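Local atomic coordinates of ferritin like protein (Caulobacter vibrioides, PDB entry 3HL1), a protein that is of unproven function but, as a ferritin-like helical protein, probably binds metal ions. Residues Y28-L33 and G302-C307; Y34-K37 and P43-L46; T254-G259 and E264-L269; D20-T25 and M55-L60. All blocks are in the same frame, centred on the assembly; numbering follows the deposited sequence.

Contact 1 (Y28-L33 and G302-C307)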
loop_
_atom_site.group_PDB
_atom_site.type_symbol
_atom_site.label_atom_id
_atom_site.label_comp_id
_atom_site.label_asym_id
_atom_site.label_seq_id
_atom_site.Cartn_x
_atom_site.Cartn_y
_atom_site.Cartn_z
ATOM N N TYR A 28 -1.673 0.002 7.935
ATOM C CA TYR A 28 -0.573 0.604 8.655
ATOM C C TYR A 28 -0.746 2.129 8.785
ATOM O O TYR A 28 -0.687 2.625 9.879
ATOM C CB TYR A 28 0.801 0.257 8.024
ATOM C CG TYR A 28 1.957 0.398 8.989
ATOM C CD1 TYR A 28 2.584 1.639 9.171
ATOM C CD2 TYR A 28 2.400 -0.697 9.766
ATOM C CE1 TYR A 28 3.635 1.785 10.086
ATOM C CE2 TYR A 28 3.455 -0.556 10.686
ATOM C CZ TYR A 28 4.057 0.682 10.821
ATOM O OH TYR A 28 5.015 0.839 11.721
ATOM N N TYR A 29 -0.887 2.827 7.675
ATOM C CA TYR A 29 -1.043 4.246 7.621
ATOM C C TYR A 29 -2.353 4.684 8.266
ATOM O O TYR A 29 -2.403 5.717 8.892
ATOM C CB TYR A 29 -1.020 4.753 6.178
ATOM C CG TYR A 29 0.298 4.663 5.429
ATOM C CD1 TYR A 29 1.399 3.941 5.932
ATOM C CD2 TYR A 29 0.366 5.107 4.102
ATOM C CE1 TYR A 29 2.574 3.825 5.205
ATOM C CE2 TYR A 29 1.525 4.922 3.339
ATOM C CZ TYR A 29 2.626 4.306 3.888
ATOM O OH TYR A 29 3.775 4.117 3.104
ATOM N N LEU A 30 -3.431 3.943 8.042
ATOM C CA LEU A 30 -4.728 4.292 8.609
ATOM C C LEU A 30 -4.698 4.248 10.128
ATOM O O LEU A 30 -5.283 5.122 10.813
ATOM C CB LEU A 30 -5.840 3.355 8.102
ATOM C CG LEU A 30 -6.392 3.610 6.685
ATOM C CD1 LEU A 30 -7.321 2.424 6.238
ATOM C CD2 LEU A 30 -7.065 5.028 6.577
ATOM N N THR A 31 -4.043 3.221 10.657
ATOM C CA THR A 31 -3.872 3.032 12.107
ATOM C C THR A 31 -3.133 4.219 12.725
ATOM O O THR A 31 -3.605 4.761 13.720
ATOM C CB THR A 31 -3.212 1.680 12.425
ATOM O OG1 THR A 31 -4.053 0.656 11.878
ATOM C CG2 THR A 31 -3.071 1.499 13.971
ATOM N N VAL A 32 -2.044 4.658 12.092
ATOM C CA VAL A 32 -1.335 5.910 12.505
ATOM C C VAL A 32 -2.230 7.117 12.373
ATOM O O VAL A 32 -2.327 7.904 13.303
ATOM C CB VAL A 32 -0.027 6.116 11.700
ATOM C CG1 VAL A 32 0.635 7.492 11.980
ATOM C CG2 VAL A 32 0.882 4.913 11.979
ATOM N N LEU A 33 -2.874 7.275 11.225
ATOM C CA LEU A 33 -3.745 8.425 10.981
ATOM C C LEU A 33 -4.750 8.647 12.089
ATOM O O LEU A 33 -4.826 9.696 12.686
ATOM C CB LEU A 33 -4.519 8.249 9.662
ATOM C CG LEU A 33 -5.421 9.354 9.182
ATOM C CD1 LEU A 33 -4.587 10.704 8.985
ATOM C CD2 LEU A 33 -6.257 8.924 7.936
ATOM N N GLY A 302 -14.408 5.134 10.549
ATOM C CA GLY A 302 -15.135 5.208 11.804
ATOM C C GLY A 302 -14.838 4.051 12.747
ATOM O O GLY A 302 -14.683 4.241 13.970
ATOM N N ASP A 303 -14.727 2.841 12.204
ATOM C CA ASP A 303 -14.322 1.671 12.980
ATOM C C ASP A 303 -12.915 1.758 13.603
ATOM O O ASP A 303 -12.679 1.334 14.752
ATOM C CB ASP A 303 -14.267 0.413 12.086
ATOM C CG ASP A 303 -15.601 -0.048 11.605
ATOM O OD1 ASP A 303 -16.633 0.389 12.111
ATOM O OD2 ASP A 303 -15.617 -0.821 10.623
ATOM N N ILE A 304 -11.968 2.265 12.822
ATOM C CA ILE A 304 -10.574 2.427 13.266
ATOM C C ILE A 304 -10.493 3.486 14.362
ATOM O O ILE A 304 -9.839 3.321 15.403
ATOM C CB ILE A 304 -9.650 2.794 12.060
ATOM C CG1 ILE A 304 -9.727 1.698 11.020
ATOM C CG2 ILE A 304 -8.217 3.009 12.527
ATOM C CD1 ILE A 304 -9.152 2.082 9.606
ATOM N N LEU A 305 -11.148 4.608 14.139
ATOM C CA LEU A 305 -11.175 5.668 15.164
ATOM C C LEU A 305 -11.815 5.173 16.454
ATOM O O LEU A 305 -11.381 5.485 17.560
ATOM C CB LEU A 305 -11.942 6.878 14.670
ATOM C CG LEU A 305 -12.102 8.062 15.616
ATOM C CD1 LEU A 305 -10.760 8.561 16.103
ATOM C CD2 LEU A 305 -12.845 9.159 14.887
ATOM N N SER A 306 -12.848 4.375 16.310
ATOM C CA SER A 306 -13.570 3.921 17.480
ATOM C C SER A 306 -12.695 2.998 18.344
ATOM O O SER A 306 -12.702 3.119 19.573
ATOM C CB SER A 306 -14.902 3.290 17.083
ATOM O OG SER A 306 -15.352 2.516 18.162
ATOM N N CYS A 307 -11.855 2.164 17.734
ATOM C CA CYS A 307 -10.860 1.384 18.477
ATOM C C CYS A 307 -9.970 2.260 19.325
ATOM O O CYS A 307 -9.856 2.064 20.532
ATOM C CB CYS A 307 -9.987 0.539 17.547
ATOM S SG CYS A 307 -10.836 -0.846 16.753
#
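With CG of Leu30 placed beside its own backbone N (chi1 -78°) and CG1 of Ile304 turned the same way in its residue (chi1 -59°), the two side chains run out from facing helices and meet at about a right angle. Each chain then runs on extended about its second torsion, out to CD1, and this carries CD1 of Leu30 to within 3.8 Å of CD1 of Ile304. The same Ile304 methyl also sits over the base of the leucine, 3.9 Å from Leu30 CB. The second branch of the isoleucine, CG2, turns to the other side and reaches the backbone instead, lying 4.0 Å from Leu30 O and 4.4 Å from Thr31 CA. A beta-branched residue suits this place because one arm can meet a side chain while the other fills the angle beside the main chain.

The nearest CA pair of the two segments, Thr31 and Ile304, is 6.8 Å apart. The threonine hydroxyl binds Pro27 O within its own helix and also Tyr316 OH, while Thr31 O accepts a bond from the indole of Trp308. Helix 8-35 and helix 292-309 therefore meet through methyl groups, with polar links set beside them. The contact between Leu30 and Ile304 is purely apolar, so its attraction comes from dispersion and the burial of hydrocarbon, without the directional demand of a hydrogen bond.

Contact 2 (Y34-K37 and P43-L46)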
loop_
_atom_site.group_PDB
_atom_site.type_symbol
_atom_site.label_atom_id
_atom_site.label_comp_id
_atom_site.label_asym_id
_atom_site.label_seq_id
_atom_site.Cartn_x
_atom_site.Cartn_y
_atom_site.Cartn_z
ATOM N N TYR A 34 -5.553 7.642 12.351
ATOM C CA TYR A 34 -6.667 7.808 13.289
ATOM C C TYR A 34 -6.233 7.879 14.738
ATOM O O TYR A 34 -7.013 8.343 15.578
ATOM C CB TYR A 34 -7.734 6.725 13.065
ATOM C CG TYR A 34 -8.575 7.008 11.852
ATOM C CD1 TYR A 34 -9.455 8.077 11.834
ATOM C CD2 TYR A 34 -8.418 6.270 10.674
ATOM C CE1 TYR A 34 -10.207 8.376 10.711
ATOM C CE2 TYR A 34 -9.158 6.574 9.542
ATOM C CZ TYR A 34 -10.062 7.614 9.576
ATOM O OH TYR A 34 -10.809 7.909 8.478
ATOM N N SER A 35 -4.971 7.531 15.011
ATOM C CA SER A 35 -4.389 7.764 16.347
ATOM C C SER A 35 -4.231 9.232 16.704
ATOM O O SER A 35 -4.195 9.550 17.881
ATOM C CB SER A 35 -3.035 7.090 16.563
ATOM O OG SER A 35 -1.988 7.852 15.960
ATOM N N ILE A 36 -4.155 10.105 15.702
ATOM C CA ILE A 36 -3.922 11.494 15.895
ATOM C C ILE A 36 -5.236 12.124 16.306
ATOM O O ILE A 36 -6.192 12.110 15.556
ATOM C CB ILE A 36 -3.392 12.196 14.648
ATOM C CG1 ILE A 36 -2.103 11.481 14.199
ATOM C CG2 ILE A 36 -3.110 13.672 14.966
ATOM C CD1 ILE A 36 -1.592 11.859 12.761
ATOM N N LYS A 37 -5.264 12.686 17.506
ATOM C CA LYS A 37 -6.517 13.179 18.068
ATOM C C LYS A 37 -7.112 14.330 17.266
ATOM O O LYS A 37 -8.331 14.383 17.035
ATOM C CB LYS A 37 -6.317 13.597 19.533
ATOM C CG LYS A 37 -6.012 12.488 20.486
ATOM C CD LYS A 37 -5.957 13.012 21.950
ATOM C CE LYS A 37 -5.605 11.922 22.950
ATOM N NZ LYS A 37 -5.677 12.432 24.375
ATOM N N PRO A 43 0.371 16.556 10.366
ATOM C CA PRO A 43 0.704 15.154 10.086
ATOM C C PRO A 43 -0.530 14.358 9.732
ATOM O O PRO A 43 -0.486 13.452 8.898
ATOM C CB PRO A 43 1.309 14.661 11.408
ATOM C CG PRO A 43 1.675 15.918 12.153
ATOM C CD PRO A 43 0.611 16.867 11.781
ATOM N N TYR A 44 -1.654 14.729 10.307
ATOM C CA TYR A 44 -2.915 14.077 9.940
ATOM C C TYR A 44 -3.265 14.286 8.471
ATOM O O TYR A 44 -3.555 13.340 7.770
ATOM C CB TYR A 44 -4.050 14.573 10.806
ATOM C CG TYR A 44 -5.316 13.795 10.643
ATOM C CD1 TYR A 44 -6.192 14.045 9.585
ATOM C CD2 TYR A 44 -5.690 12.872 11.595
ATOM C CE1 TYR A 44 -7.395 13.340 9.458
ATOM C CE2 TYR A 44 -6.886 12.210 11.492
ATOM C CZ TYR A 44 -7.715 12.431 10.409
ATOM O OH TYR A 44 -8.895 11.753 10.346
ATOM N N ARG A 45 -3.227 15.527 8.004
ATOM C CA ARG A 45 -3.572 15.808 6.609
ATOM C C ARG A 45 -2.522 15.245 5.622
ATOM O O ARG A 45 -2.865 14.824 4.520
ATOM C CB ARG A 45 -3.834 17.306 6.426
ATOM C CG ARG A 45 -5.235 17.742 7.000
ATOM C CD ARG A 45 -5.176 18.886 8.025
ATOM N NE ARG A 45 -5.634 20.199 7.543
ATOM C CZ ARG A 45 -6.881 20.687 7.633
ATOM N NH1 ARG A 45 -7.890 19.980 8.152
ATOM N NH2 ARG A 45 -7.135 21.909 7.168
ATOM N N LEU A 46 -1.257 15.209 6.017
ATOM C CA LEU A 46 -0.233 14.583 5.178
ATOM C C LEU A 46 -0.475 13.094 5.012
ATOM O O LEU A 46 -0.381 12.575 3.913
ATOM C CB LEU A 46 1.181 14.799 5.721
ATOM C CG LEU A 46 1.757 16.237 5.685
ATOM C CD1 LEU A 46 3.204 16.225 6.283
ATOM C CD2 LEU A 46 1.718 16.798 4.238
#
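A helical hairpin, formed where helix 8-35 of the ferritin-like fold ends and helix 42-67 starts back antiparallel to it, is closed by Ile36 and Tyr34 packing on Tyr44 and Pro43. Ile36 has already left the helix, and its extended side chain points across the turn. The tip, CD1, settles against the start of the second helix, 3.8 Å from Tyr44 N and 4.3 Å from Pro43 CB. Proline is well suited to this first helical turn, where the backbone nitrogen needs no hydrogen to give to a preceding carbonyl.

In Tyr44, CG stands opposite the backbone N (chi1 -170°), which sends the ring out with an edge presented to Ile36. Ile36 CB meets the ring at that edge and near its plane, 3.9 Å from Tyr44 CD2, so a branched aliphatic carbon packs against an aromatic C-H. Pro43 also touches Ile240 and Met243, while Tyr34 leans on Ile304, Leu305 and Trp308. The length of tyrosine lets one residue span the gap between the helices: its phenol oxygen, Tyr44 OH, ends 3.6 Å from Tyr34 CE1, with the two side chains set oblique to each other.

Contact 3 (T254-G259 and E264-L269)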
loop_
_atom_site.group_PDB
_atom_site.type_symbol
_atom_site.label_atom_id
_atom_site.label_comp_id
_atom_site.label_asym_id
_atom_site.label_seq_id
_atom_site.Cartn_x
_atom_site.Cartn_y
_atom_site.Cartn_z
ATOM N N THR A 254 -2.803 -3.397 22.494
ATOM C CA THR A 254 -2.992 -4.279 21.375
ATOM C C THR A 254 -4.004 -5.384 21.729
ATOM O O THR A 254 -4.706 -5.891 20.861
ATOM C CB THR A 254 -1.577 -4.845 20.901
ATOM O OG1 THR A 254 -1.005 -5.640 21.943
ATOM C CG2 THR A 254 -0.606 -3.720 20.631
ATOM N N ASP A 255 -4.088 -5.756 23.006
ATOM C CA ASP A 255 -4.923 -6.888 23.424
ATOM C C ASP A 255 -5.816 -6.472 24.565
ATOM O O ASP A 255 -5.544 -6.765 25.742
ATOM C CB ASP A 255 -4.095 -8.121 23.803
ATOM C CG ASP A 255 -3.444 -8.776 22.601
ATOM O OD1 ASP A 255 -2.252 -8.490 22.319
ATOM O OD2 ASP A 255 -4.131 -9.566 21.914
ATOM N N PRO A 256 -6.909 -5.763 24.237
ATOM C CA PRO A 256 -7.834 -5.383 25.334
ATOM C C PRO A 256 -8.518 -6.652 25.894
ATOM O O PRO A 256 -8.489 -7.717 25.251
ATOM C CB PRO A 256 -8.833 -4.471 24.642
ATOM C CG PRO A 256 -8.874 -4.991 23.212
ATOM C CD PRO A 256 -7.393 -5.301 22.923
ATOM N N PRO A 257 -9.093 -6.551 27.076
ATOM C CA PRO A 257 -9.805 -7.668 27.697
ATOM C C PRO A 257 -10.915 -8.228 26.801
ATOM O O PRO A 257 -11.647 -7.477 26.166
ATOM C CB PRO A 257 -10.394 -7.049 28.950
ATOM C CG PRO A 257 -9.610 -5.797 29.178
ATOM C CD PRO A 257 -9.113 -5.332 27.901
ATOM N N ALA A 258 -11.035 -9.541 26.942
ATOM C CA ALA A 258 -12.176 -10.312 26.576
ATOM C C ALA A 258 -13.392 -9.679 27.196
ATOM O O ALA A 258 -13.428 -9.307 28.398
ATOM C CB ALA A 258 -12.011 -11.746 27.099
ATOM N N GLY A 259 -14.403 -9.557 26.365
ATOM C CA GLY A 259 -15.616 -8.931 26.795
ATOM C C GLY A 259 -15.572 -7.435 26.614
ATOM O O GLY A 259 -16.623 -6.829 26.510
ATOM N N GLU A 264 -14.530 -5.603 21.323
ATOM C CA GLU A 264 -15.661 -5.603 20.422
ATOM C C GLU A 264 -15.515 -4.599 19.313
ATOM O O GLU A 264 -15.934 -4.875 18.191
ATOM C CB GLU A 264 -16.959 -5.375 21.188
ATOM C CG GLU A 264 -17.270 -6.522 22.145
ATOM C CD GLU A 264 -18.541 -6.369 22.900
ATOM O OE1 GLU A 264 -19.253 -5.385 22.669
ATOM O OE2 GLU A 264 -18.808 -7.219 23.788
ATOM N N ALA A 265 -14.844 -3.479 19.576
ATOM C CA ALA A 265 -14.476 -2.511 18.535
ATOM C C ALA A 265 -13.504 -3.138 17.528
ATOM O O ALA A 265 -13.672 -2.991 16.296
ATOM C CB ALA A 265 -13.889 -1.194 19.180
ATOM N N GLN A 266 -12.486 -3.830 18.025
ATOM C CA GLN A 266 -11.624 -4.601 17.166
ATOM C C GLN A 266 -12.392 -5.608 16.341
ATOM O O GLN A 266 -12.106 -5.784 15.172
ATOM C CB GLN A 266 -10.517 -5.298 17.973
ATOM C CG GLN A 266 -9.502 -4.363 18.547
ATOM C CD GLN A 266 -8.463 -5.061 19.428
ATOM O OE1 GLN A 266 -8.720 -6.118 20.019
ATOM N NE2 GLN A 266 -7.261 -4.503 19.463
ATOM N N ALA A 267 -13.311 -6.344 16.968
ATOM C CA ALA A 267 -14.019 -7.381 16.249
ATOM C C ALA A 267 -14.819 -6.780 15.111
ATOM O O ALA A 267 -14.897 -7.369 14.040
ATOM C CB ALA A 267 -14.913 -8.173 17.142
ATOM N N ARG A 268 -15.443 -5.627 15.366
ATOM C CA ARG A 268 -16.203 -4.946 14.320
ATOM C C ARG A 268 -15.307 -4.524 13.138
ATOM O O ARG A 268 -15.673 -4.687 11.964
ATOM C CB ARG A 268 -16.967 -3.796 14.917
ATOM C CG ARG A 268 -17.422 -2.837 13.918
ATOM C CD ARG A 268 -18.191 -1.723 14.515
ATOM N NE ARG A 268 -18.801 -1.075 13.374
ATOM C CZ ARG A 268 -20.065 -1.194 12.994
ATOM N NH1 ARG A 268 -20.959 -1.883 13.725
ATOM N NH2 ARG A 268 -20.442 -0.560 11.879
ATOM N N LEU A 269 -14.128 -4.019 13.441
ATOM C CA LEU A 269 -13.174 -3.668 12.426
ATOM C C LEU A 269 -12.704 -4.865 11.600
ATOM O O LEU A 269 -12.648 -4.776 10.404
ATOM C CB LEU A 269 -11.970 -2.929 13.036
ATOM C CG LEU A 269 -10.752 -2.592 12.137
ATOM C CD1 LEU A 269 -11.286 -1.801 10.886
ATOM C CD2 LEU A 269 -9.754 -1.797 12.933
#
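Gln266 reaches from its helix to Pro256 and Thr254 in the loop before it, and its side chain can be followed outward. CB points toward the loop, CG lies beside the backbone N (chi1 -69°), and the chain continues extended, so the amide is delivered at full reach. The amide carbon CD lies 3.7 Å from Pro256 CD. OE1 comes closer to the proline ring, 3.3 Å from its CD and 3.4 Å from its CG; Pro256 CD is bonded to the tertiary amide nitrogen, so its hydrogens are probably somewhat polarised toward that oxygen.

At the tip, NE2 gives a nearly straight hydrogen bond to Thr254 O, 3.2 Å long with an angle of 172° at the hydrogen. The acceptor lies in the glutamine's amide plane, whereas the nitrogen stands well above the carbonyl plane of Thr254. NE2 also bonds to Val313 O, so a single amide nitrogen serves two main-chain carbonyls. Glutamine suits the place in having both the length and the two N-H groups for this. The arrangement is that of a loop leading into a helix, here helix 261-283, with a side chain from an early turn reaching back to tie down the incoming chain and the C-terminal segment.

Contact 4 (D20-T25 and M55-L60)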
loop_
_atom_site.group_PDB
_atom_site.type_symbol
_atom_site.label_atom_id
_atom_site.label_comp_id
_atom_site.label_asym_id
_atom_site.label_seq_id
_atom_site.Cartn_x
_atom_site.Cartn_y
_atom_site.Cartn_z
ATOM N N ASP A 20 -0.185 -6.802 -2.811
ATOM C CA ASP A 20 -0.094 -7.175 -1.378
ATOM C C ASP A 20 0.677 -6.117 -0.597
ATOM O O ASP A 20 0.304 -5.756 0.525
ATOM C CB ASP A 20 0.587 -8.511 -1.194
ATOM C CG ASP A 20 -0.278 -9.703 -1.637
ATOM O OD1 ASP A 20 -1.444 -9.546 -1.954
ATOM O OD2 ASP A 20 0.342 -10.764 -1.720
ATOM N N LEU A 21 1.729 -5.579 -1.210
ATOM C CA LEU A 21 2.547 -4.579 -0.533
ATOM C C LEU A 21 1.768 -3.296 -0.418
ATOM O O LEU A 21 1.690 -2.697 0.669
ATOM C CB LEU A 21 3.876 -4.350 -1.266
ATOM C CG LEU A 21 4.821 -3.248 -0.682
ATOM C CD1 LEU A 21 5.124 -3.370 0.796
ATOM C CD2 LEU A 21 6.120 -3.291 -1.419
ATOM N N GLU A 22 1.104 -2.874 -1.501
ATOM C CA GLU A 22 0.303 -1.618 -1.433
ATOM C C GLU A 22 -0.780 -1.754 -0.352
ATOM O O GLU A 22 -1.016 -0.858 0.441
ATOM C CB GLU A 22 -0.357 -1.245 -2.799
ATOM C CG GLU A 22 0.653 -1.013 -3.931
ATOM C CD GLU A 22 1.499 0.272 -3.824
ATOM O OE1 GLU A 22 1.075 1.200 -3.112
ATOM O OE2 GLU A 22 2.538 0.349 -4.549
ATOM N N LEU A 23 -1.468 -2.883 -0.353
ATOM C CA LEU A 23 -2.525 -3.132 0.632
ATOM C C LEU A 23 -1.968 -3.124 2.067
ATOM O O LEU A 23 -2.587 -2.562 3.006
ATOM C CB LEU A 23 -3.183 -4.498 0.362
ATOM C CG LEU A 23 -4.382 -4.794 1.308
ATOM C CD1 LEU A 23 -5.444 -3.701 1.194
ATOM C CD2 LEU A 23 -5.017 -6.137 1.075
ATOM N N TRP A 24 -0.826 -3.791 2.262
ATOM C CA TRP A 24 -0.177 -3.807 3.569
ATOM C C TRP A 24 0.008 -2.399 4.163
ATOM O O TRP A 24 -0.201 -2.216 5.341
ATOM C CB TRP A 24 1.139 -4.577 3.518
ATOM C CG TRP A 24 1.818 -4.735 4.798
ATOM C CD1 TRP A 24 1.804 -5.830 5.593
ATOM C CD2 TRP A 24 2.724 -3.822 5.394
ATOM N NE1 TRP A 24 2.546 -5.618 6.703
ATOM C CE2 TRP A 24 3.153 -4.404 6.603
ATOM C CE3 TRP A 24 3.177 -2.532 5.055
ATOM C CZ2 TRP A 24 4.030 -3.766 7.468
ATOM C CZ3 TRP A 24 4.062 -1.895 5.924
ATOM C CH2 TRP A 24 4.469 -2.506 7.113
ATOM N N THR A 25 0.341 -1.399 3.355
ATOM C CA THR A 25 0.544 -0.057 3.830
ATOM C C THR A 25 -0.742 0.611 4.278
ATOM O O THR A 25 -0.687 1.512 5.072
ATOM C CB THR A 25 1.189 0.876 2.790
ATOM O OG1 THR A 25 0.228 1.125 1.764
ATOM C CG2 THR A 25 2.497 0.296 2.190
HETATM N N MSE A 55 -4.468 3.654 -1.907
HETATM C CA MSE A 55 -5.682 3.007 -2.420
HETATM C C MSE A 55 -5.736 3.091 -3.933
HETATM O O MSE A 55 -6.005 2.097 -4.612
HETATM C CB MSE A 55 -6.921 3.662 -1.803
HETATM C CG MSE A 55 -7.064 3.353 -0.321
HETATM SE SE MSE A 55 -8.359 4.546 0.526
HETATM C CE MSE A 55 -8.101 4.023 2.276
ATOM N N LEU A 56 -5.450 4.273 -4.459
ATOM C CA LEU A 56 -5.284 4.463 -5.889
ATOM C C LEU A 56 -4.219 3.520 -6.460
ATOM O O LEU A 56 -4.465 2.913 -7.503
ATOM C CB LEU A 56 -4.954 5.937 -6.231
ATOM C CG LEU A 56 -4.556 6.161 -7.690
ATOM C CD1 LEU A 56 -5.802 5.944 -8.545
ATOM C CD2 LEU A 56 -3.875 7.506 -7.980
ATOM N N HIS A 57 -3.072 3.367 -5.779
ATOM C CA HIS A 57 -2.032 2.474 -6.262
ATOM C C HIS A 57 -2.565 1.071 -6.396
ATOM O O HIS A 57 -2.269 0.402 -7.397
ATOM C CB HIS A 57 -0.762 2.467 -5.403
ATOM C CG HIS A 57 -0.079 3.789 -5.314
ATOM N ND1 HIS A 57 0.964 4.025 -4.439
ATOM C CD2 HIS A 57 -0.337 4.962 -5.930
ATOM C CE1 HIS A 57 1.323 5.294 -4.543
ATOM N NE2 HIS A 57 0.550 5.885 -5.432
ATOM N N ALA A 58 -3.314 0.612 -5.393
ATOM C CA ALA A 58 -3.917 -0.724 -5.433
ATOM C C ALA A 58 -4.780 -0.899 -6.681
ATOM O O ALA A 58 -4.659 -1.905 -7.397
ATOM C CB ALA A 58 -4.718 -1.032 -4.127
ATOM N N GLN A 59 -5.663 0.064 -6.932
ATOM C CA GLN A 59 -6.493 0.071 -8.127
ATOM C C GLN A 59 -5.688 0.007 -9.437
ATOM O O GLN A 59 -6.051 -0.723 -10.359
ATOM C CB GLN A 59 -7.394 1.318 -8.136
ATOM C CG GLN A 59 -8.088 1.542 -9.484
ATOM C CD GLN A 59 -9.035 2.704 -9.466
ATOM O OE1 GLN A 59 -10.054 2.662 -8.770
ATOM N NE2 GLN A 59 -8.709 3.759 -10.233
ATOM N N LEU A 60 -4.607 0.774 -9.506
ATOM C CA LEU A 60 -3.765 0.846 -10.707
ATOM C C LEU A 60 -3.075 -0.449 -10.953
ATOM O O LEU A 60 -2.970 -0.893 -12.122
ATOM C CB LEU A 60 -2.751 2.001 -10.596
ATOM C CG LEU A 60 -3.373 3.428 -10.508
ATOM C CD1 LEU A 60 -2.261 4.485 -10.554
ATOM C CD2 LEU A 60 -4.369 3.649 -11.598
#
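Glu22 and Ala58 are the nearest CA pair of two antiparallel helical segments, 5.9 Å apart. Alanine suits this spacing: with no more than a methyl group, it lets Glu22 CB come to 4.3 Å from Ala58 N. The glutamate then bends at chi2 (-71°) and folds its carboxylate toward His57, the residue before Ala58. His57 ND1 donates a hydrogen bond to Glu22 OE1, 3.1 Å long and bent, with 140° at the hydrogen. The oxygen lies at the edge of the imidazole, practically in its plane, while ND1 meets it from above the carboxylate plane; the two flat groups stand 83° apart. OE1 is also 3.2 Å from His57 CB, so the carboxylate rests against the root of the histidine side chain.

Both groups are held from their other ends, Glu22 OE2 by Tyr148 OH and His57 NE2 by Gln205 OE1. An unidentified molecule, probably from the crystallisation liquor, hydrogen-bonds to Glu22 OE2 and weakly to His57 ND1, and Glu54 brings a second carboxylate close to Glu22 OE1. Glu54 and His57 form an ExxH sequence, and with Glu22 on the partner helix the arrangement is consistent with half of the diiron site of ferritin-like four-helix bundles.

Overall arrangement
From the N terminus, helix 8-35 supplies the first segments of three contacts in turn: 20-25 of contact 4, 28-33 of contact 1 and 34-37 of contact 2. Contact 2 closes first, at 43-46, a short hairpin nested inside the loops of both others. Contact 4 closes next, at 55-60, farther down the same helix pair and about 20 Å from contact 2 between centres. Contact 1 is still open there, so the two cross. Contact 3 then opens and closes within 254-269, nested inside contact 1, which closes at 302-307. Helix 8-35, paired with helix 42-67, is joined by contact 1 to helix 292-309, which packs on helix 261-283, where Arg268 salt-bridges Asp303.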